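Local coordinates for putative beta-glucosidase (Bifidobacterium adolescentis, PDB 5WAB), which hydrolyses beta-glucosidic linkages as a glycoside hydrolase of family 3, and probably acts on terminal arabinopyranosyl groups of ginsenosides, at residues 526-531 and 540-545; 183-188 and 623-628. All blocks are in the same frame, centred on the assembly; numbering follows the deposited sequence.

How the contacts relate
Contact 1 is an aromatic stack between two segments of the C-terminal region, and contact 2 a salt bridge from the N-terminal region to the fibronectin type III-like region. Their centres lie about 20 Å apart, and the nearest atoms of one are about 9 Å from those of the other. Along the chain the order is 183-188, 526-531, 540-545 and 623-628, so contact 1 falls wholly within the stretch that contact 2 spans. Helix 129-144, of the N-terminal region, touches both. Y587 of the fibronectin type III-like region touches both side chains of the stack. Contact 1 thus has all three regions around it, whereas contact 2 ties the N-terminal region to the fibronectin type III-like one.

Contact 1: residues 526-531 and 540-545; sequences VGYRYY and YPFGFG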
loop_
_atom_site.group_PDB
_atom_site.type_symbol
_atom_site.label_atom_id
_atom_site.label_comp_id
_atom_site.label_asym_id
_atom_site.label_seq_id
_atom_site.Cartn_x
_atom_site.Cartn_y
_atom_site.Cartn_z
ATOM N N VAL A 526 -14.139 -6.283 -4.187
ATOM C CA VAL A 526 -13.553 -5.619 -3.032
ATOM C C VAL A 526 -13.467 -4.132 -3.330
ATOM O O VAL A 526 -13.006 -3.736 -4.410
ATOM C CB VAL A 526 -12.165 -6.198 -2.709
ATOM C CG1 VAL A 526 -11.520 -5.436 -1.566
ATOM C CG2 VAL A 526 -12.283 -7.679 -2.375
ATOM N N GLY A 527 -13.914 -3.313 -2.382
ATOM C CA GLY A 527 -13.787 -1.874 -2.546
ATOM C C GLY A 527 -14.598 -1.370 -3.722
ATOM O O GLY A 527 -15.739 -1.789 -3.950
ATOM N N TYR A 528 -13.983 -0.485 -4.514
ATOM C CA TYR A 528 -14.699 0.121 -5.633
ATOM C C TYR A 528 -15.120 -0.907 -6.672
ATOM O O TYR A 528 -16.059 -0.650 -7.434
ATOM C CB TYR A 528 -13.842 1.199 -6.304
ATOM C CG TYR A 528 -12.756 0.642 -7.185
ATOM C CD1 TYR A 528 -11.558 0.198 -6.644
ATOM C CD2 TYR A 528 -12.926 0.556 -8.563
ATOM C CE1 TYR A 528 -10.558 -0.318 -7.447
ATOM C CE2 TYR A 528 -11.929 0.039 -9.376
ATOM C CZ TYR A 528 -10.749 -0.399 -8.809
ATOM O OH TYR A 528 -9.750 -0.914 -9.604
ATOM N N ARG A 529 -14.466 -2.069 -6.706
ATOM C CA ARG A 529 -14.908 -3.126 -7.606
ATOM C C ARG A 529 -16.357 -3.504 -7.341
ATOM O O ARG A 529 -17.091 -3.843 -8.275
ATOM C CB ARG A 529 -14.003 -4.347 -7.455
ATOM C CG ARG A 529 -12.665 -4.196 -8.120
ATOM C CD ARG A 529 -11.719 -5.332 -7.739
ATOM N NE ARG A 529 -10.600 -5.428 -8.668
ATOM C CZ ARG A 529 -9.531 -4.637 -8.636
ATOM N NH1 ARG A 529 -9.428 -3.684 -7.721
ATOM N NH2 ARG A 529 -8.565 -4.799 -9.526
ATOM N N TYR A 530 -16.789 -3.441 -6.082
ATOM C CA TYR A 530 -18.189 -3.684 -5.761
ATOM C C TYR A 530 -19.028 -2.425 -5.970
ATOM O O TYR A 530 -20.120 -2.485 -6.547
ATOM C CB TYR A 530 -18.323 -4.173 -4.316
ATOM C CG TYR A 530 -19.753 -4.212 -3.839
ATOM C CD1 TYR A 530 -20.583 -5.273 -4.168
ATOM C CD2 TYR A 530 -20.288 -3.173 -3.088
ATOM C CE1 TYR A 530 -21.897 -5.313 -3.745
ATOM C CE2 TYR A 530 -21.607 -3.200 -2.667
ATOM C CZ TYR A 530 -22.402 -4.271 -2.998
ATOM O OH TYR A 530 -23.708 -4.308 -2.579
ATOM N N TYR A 531 -18.538 -1.279 -5.484
ATOM C CA TYR A 531 -19.326 -0.051 -5.528
ATOM C C TYR A 531 -19.656 0.344 -6.960
ATOM O O TYR A 531 -20.801 0.694 -7.268
ATOM C CB TYR A 531 -18.568 1.080 -4.831
ATOM C CG TYR A 531 -18.399 0.912 -3.335
ATOM C CD1 TYR A 531 -19.494 0.705 -2.498
ATOM C CD2 TYR A 531 -17.134 0.931 -2.762
ATOM C CE1 TYR A 531 -19.325 0.545 -1.127
ATOM C CE2 TYR A 531 -16.956 0.768 -1.407
ATOM C CZ TYR A 531 -18.048 0.578 -0.594
ATOM O OH TYR A 531 -17.837 0.417 0.755
ATOM N N TYR A 540 -16.302 9.562 -1.205
ATOM C CA TYR A 540 -15.297 9.981 -2.168
ATOM C C TYR A 540 -14.745 8.736 -2.858
ATOM O O TYR A 540 -14.338 7.775 -2.175
ATOM C CB TYR A 540 -14.186 10.786 -1.489
ATOM C CG TYR A 540 -14.707 12.039 -0.813
ATOM C CD1 TYR A 540 -14.827 13.235 -1.512
ATOM C CD2 TYR A 540 -15.108 12.017 0.521
ATOM C CE1 TYR A 540 -15.320 14.381 -0.896
ATOM C CE2 TYR A 540 -15.600 13.153 1.143
ATOM C CZ TYR A 540 -15.705 14.332 0.431
ATOM O OH TYR A 540 -16.193 15.464 1.048
ATOM N N PRO A 541 -14.732 8.707 -4.188
ATOM C CA PRO A 541 -14.386 7.476 -4.902
ATOM C C PRO A 541 -12.884 7.249 -4.992
ATOM O O PRO A 541 -12.065 8.154 -4.822
ATOM C CB PRO A 541 -14.978 7.704 -6.296
ATOM C CG PRO A 541 -14.886 9.184 -6.480
ATOM C CD PRO A 541 -15.112 9.793 -5.111
ATOM N N PHE A 542 -12.543 5.996 -5.268
ATOM C CA PHE A 542 -11.163 5.612 -5.511
ATOM C C PHE A 542 -10.569 6.456 -6.635
ATOM O O PHE A 542 -11.203 6.660 -7.675
ATOM C CB PHE A 542 -11.116 4.122 -5.856
ATOM C CG PHE A 542 -9.764 3.629 -6.269
ATOM C CD1 PHE A 542 -8.825 3.270 -5.318
ATOM C CD2 PHE A 542 -9.443 3.505 -7.611
ATOM C CE1 PHE A 542 -7.581 2.809 -5.699
ATOM C CE2 PHE A 542 -8.207 3.048 -7.998
ATOM C CZ PHE A 542 -7.272 2.696 -7.042
ATOM N N GLY A 543 -9.354 6.956 -6.417
ATOM C CA GLY A 543 -8.685 7.786 -7.399
ATOM C C GLY A 543 -9.127 9.235 -7.448
ATOM O O GLY A 543 -8.757 9.944 -8.390
ATOM N N PHE A 544 -9.898 9.706 -6.468
ATOM C CA PHE A 544 -10.391 11.076 -6.473
ATOM C C PHE A 544 -9.426 12.009 -5.750
ATOM O O PHE A 544 -8.755 11.626 -4.789
ATOM C CB PHE A 544 -11.773 11.169 -5.819
ATOM C CG PHE A 544 -12.286 12.582 -5.678
ATOM C CD1 PHE A 544 -12.947 13.204 -6.723
ATOM C CD2 PHE A 544 -12.102 13.288 -4.498
ATOM C CE1 PHE A 544 -13.413 14.503 -6.593
ATOM C CE2 PHE A 544 -12.565 14.585 -4.364
ATOM C CZ PHE A 544 -13.222 15.191 -5.410
ATOM N N GLY A 545 -9.373 13.250 -6.224
ATOM C CA GLY A 545 -8.568 14.271 -5.588
ATOM C C GLY A 545 -8.652 15.608 -6.293
ATOM O O GLY A 545 -8.622 15.668 -7.525
#
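The nearest CA atoms of the two segments, those of Y528 and F542, are 6.5 Å apart, between the first residue of the short helix 528-531 and a type II beta turn running from P541 to F544. Two rings fill that gap. They form an offset stack, with planes only 7° from parallel and centroids of Y528 and F542 4.6 Å apart. The overlap is partial: CD1 of Y528 comes to 3.9 Å from CG of F542, while CE1 of Y528 sits 4.0 Å from CD2 of F542, so each ring presents one side of its rim to a face of the other. The contact continues from the rings to the CB atoms of Y528 and F542, 4.0 Å apart. Y528 reaches this place with CG between its backbone N and carbonyl carbon (chi1 77°), whereas the F542 ring stands opposite its own N (chi1 174°). Over the opposite face of the tyrosine ring, toward its rim, lies CG of R529, 4.3 Å above the plane. In family 3 glycosidases a TIM-barrel-like domain, an alpha/beta domain and a fibronectin type III-like domain are packed together, and this stack lies at their junction: L131 of helix 129-144 touches F542, and Y587 of strand 580-590 touches both side chains. The phenol end of Y528 is tied by hydrogen bonds to D128 and to the backbone N of L602, which should restrain the ring. D128 also forms a salt bridge with R529. Just before Y528 is the N-cap residue G527, whose carbonyl accepts from the backbone N of both Y530 and Y531; in the other segment, F544 N bonds to P541 O at 3.1 Å and closes the turn.

Contact 2: residues 183-188 and 623-628; sequences AFEHIV and DERAFA
R625 grips the carboxylate of E185 end-on, through both terminal nitrogens. NH1 of R625 donates to OE2 of E185 at 3.1 Å, NH2 of R625 donates to OE1 of E185 at 3.2 Å, and a weak third bond runs from NH1 of R625 to OE1 of E185. The strongest polar partner of E185 is nevertheless K189, one turn further along the helix, which forms a salt bridge with OE2. The two positive partners of E185, R625 and K189, would be expected to favour its ionised form. The oxygens lie almost in the guanidinium plane, at its edge, and both are met on their syn side. The pairing is not quite flat, however: carboxylate and guanidinium are turned 25° from each other, so the donors stand out of the carboxylate plane. E185 extends straight from its helix, with CG opposite the backbone N (chi1 -179°), whereas R625 folds at chi2 and chi3 to meet it from the opposite direction. R625 also makes a cation-pi contact with W637, and the E185 side chain packs on W223. At the base of R625 the chain forms a 3-10 turn, in which the backbone N of A626 bonds to D623 O at 3.0 Å. The salt bridge thus connects helix 182-190, which packs against helix 129-144 and strand 149-155, to the fibronectin type III-like turn between strands 615-622 and 628-631, alongside strand 636-639.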
loop_
_atom_site.group_PDB
_atom_site.type_symbol
_atom_site.label_atom_id
_atom_site.label_comp_id
_atom_site.label_asym_id
_atom_site.label_seq_id
_atom_site.Cartn_x
_atom_site.Cartn_y
_atom_site.Cartn_z
ATOM N N ALA A 183 -0.353 -7.858 -6.592
ATOM C CA ALA A 183 0.655 -6.933 -6.084
ATOM C C ALA A 183 1.945 -7.664 -5.736
ATOM O O ALA A 183 3.042 -7.190 -6.055
ATOM C CB ALA A 183 0.118 -6.181 -4.866
ATOM N N PHE A 184 1.835 -8.819 -5.080
ATOM C CA PHE A 184 3.012 -9.648 -4.842
ATOM C C PHE A 184 3.624 -10.110 -6.159
ATOM O O PHE A 184 4.844 -10.044 -6.351
ATOM C CB PHE A 184 2.644 -10.849 -3.970
ATOM C CG PHE A 184 2.354 -10.509 -2.524
ATOM C CD1 PHE A 184 3.394 -10.283 -1.634
ATOM C CD2 PHE A 184 1.047 -10.460 -2.044
ATOM C CE1 PHE A 184 3.145 -9.992 -0.297
ATOM C CE2 PHE A 184 0.790 -10.172 -0.706
ATOM C CZ PHE A 184 1.849 -9.935 0.170
ATOM N N GLU A 185 2.782 -10.579 -7.084
ATOM C CA GLU A 185 3.277 -11.107 -8.351
ATOM C C GLU A 185 4.034 -10.048 -9.147
ATOM O O GLU A 185 5.121 -10.317 -9.671
ATOM C CB GLU A 185 2.113 -11.674 -9.169
ATOM C CG GLU A 185 2.538 -12.284 -10.506
ATOM C CD GLU A 185 1.365 -12.583 -11.431
ATOM O OE1 GLU A 185 0.222 -12.189 -11.110
ATOM O OE2 GLU A 185 1.593 -13.201 -12.493
ATOM N N HIS A 186 3.504 -8.822 -9.208
ATOM C CA HIS A 186 4.139 -7.781 -10.013
ATOM C C HIS A 186 5.499 -7.386 -9.456
ATOM O O HIS A 186 6.443 -7.157 -10.217
ATOM C CB HIS A 186 3.239 -6.548 -10.104
ATOM C CG HIS A 186 3.864 -5.408 -10.848
ATOM N ND1 HIS A 186 3.994 -5.393 -12.220
ATOM C CD2 HIS A 186 4.442 -4.268 -10.402
ATOM C CE1 HIS A 186 4.602 -4.279 -12.587
ATOM N NE2 HIS A 186 4.887 -3.581 -11.503
ATOM N N ILE A 187 5.608 -7.249 -8.140
ATOM C CA ILE A 187 6.880 -6.848 -7.551
ATOM C C ILE A 187 7.917 -7.963 -7.680
ATOM O O ILE A 187 9.102 -7.700 -7.923
ATOM C CB ILE A 187 6.642 -6.417 -6.097
ATOM C CG1 ILE A 187 5.666 -5.228 -6.092
ATOM C CG2 ILE A 187 7.945 -6.062 -5.429
ATOM C CD1 ILE A 187 5.279 -4.726 -4.714
ATOM N N VAL A 188 7.487 -9.223 -7.558
ATOM C CA VAL A 188 8.410 -10.346 -7.710
ATOM C C VAL A 188 8.930 -10.421 -9.139
ATOM O O VAL A 188 10.113 -10.700 -9.374
ATOM C CB VAL A 188 7.727 -11.663 -7.292
ATOM C CG1 VAL A 188 8.467 -12.859 -7.865
ATOM C CG2 VAL A 188 7.651 -11.782 -5.776
ATOM N N ASP A 623 -1.439 -4.790 -21.743
ATOM C CA ASP A 623 -1.088 -6.137 -22.163
ATOM C C ASP A 623 -2.300 -7.057 -22.024
ATOM O O ASP A 623 -3.403 -6.631 -21.665
ATOM C CB ASP A 623 0.097 -6.663 -21.354
ATOM C CG ASP A 623 -0.169 -6.684 -19.849
ATOM O OD1 ASP A 623 -1.335 -6.559 -19.421
ATOM O OD2 ASP A 623 0.806 -6.829 -19.084
ATOM N N GLU A 624 -2.089 -8.345 -22.299
ATOM C CA GLU A 624 -3.190 -9.299 -22.216
ATOM C C GLU A 624 -3.760 -9.384 -20.802
ATOM O O GLU A 624 -4.959 -9.633 -20.635
ATOM C CB GLU A 624 -2.730 -10.669 -22.702
ATOM C CG GLU A 624 -2.325 -10.686 -24.163
ATOM C CD GLU A 624 -1.961 -12.078 -24.645
ATOM O OE1 GLU A 624 -1.912 -13.006 -23.805
ATOM O OE2 GLU A 624 -1.722 -12.246 -25.861
ATOM N N ARG A 625 -2.919 -9.208 -19.779
ATOM C CA ARG A 625 -3.396 -9.244 -18.402
ATOM C C ARG A 625 -4.312 -8.070 -18.058
ATOM O O ARG A 625 -5.055 -8.146 -17.074
ATOM C CB ARG A 625 -2.214 -9.290 -17.436
ATOM C CG ARG A 625 -1.566 -10.671 -17.301
ATOM C CD ARG A 625 -2.442 -11.615 -16.478
ATOM N NE ARG A 625 -2.642 -11.112 -15.120
ATOM C CZ ARG A 625 -1.816 -11.340 -14.104
ATOM N NH1 ARG A 625 -0.727 -12.082 -14.282
ATOM N NH2 ARG A 625 -2.082 -10.825 -12.909
ATOM N N ALA A 626 -4.291 -6.992 -18.845
ATOM C CA ALA A 626 -5.234 -5.904 -18.610
ATOM C C ALA A 626 -6.660 -6.295 -18.966
ATOM O O ALA A 626 -7.596 -5.593 -18.570
ATOM C CB ALA A 626 -4.833 -4.663 -19.405
ATOM N N PHE A 627 -6.839 -7.383 -19.720
ATOM C CA PHE A 627 -8.151 -7.832 -20.171
ATOM C C PHE A 627 -8.492 -9.238 -19.698
ATOM O O PHE A 627 -9.518 -9.786 -20.117
ATOM C CB PHE A 627 -8.232 -7.782 -21.700
ATOM C CG PHE A 627 -7.905 -6.436 -22.280
ATOM C CD1 PHE A 627 -8.874 -5.449 -22.360
ATOM C CD2 PHE A 627 -6.635 -6.164 -22.761
ATOM C CE1 PHE A 627 -8.579 -4.215 -22.889
ATOM C CE2 PHE A 627 -6.333 -4.930 -23.295
ATOM C CZ PHE A 627 -7.307 -3.952 -23.360
ATOM N N ALA A 628 -7.680 -9.834 -18.832
ATOM C CA ALA A 628 -7.811 -11.243 -18.491
ATOM C C ALA A 628 -8.296 -11.421 -17.060
ATOM O O ALA A 628 -7.821 -10.748 -16.140
ATOM C CB ALA A 628 -6.478 -11.971 -18.670
#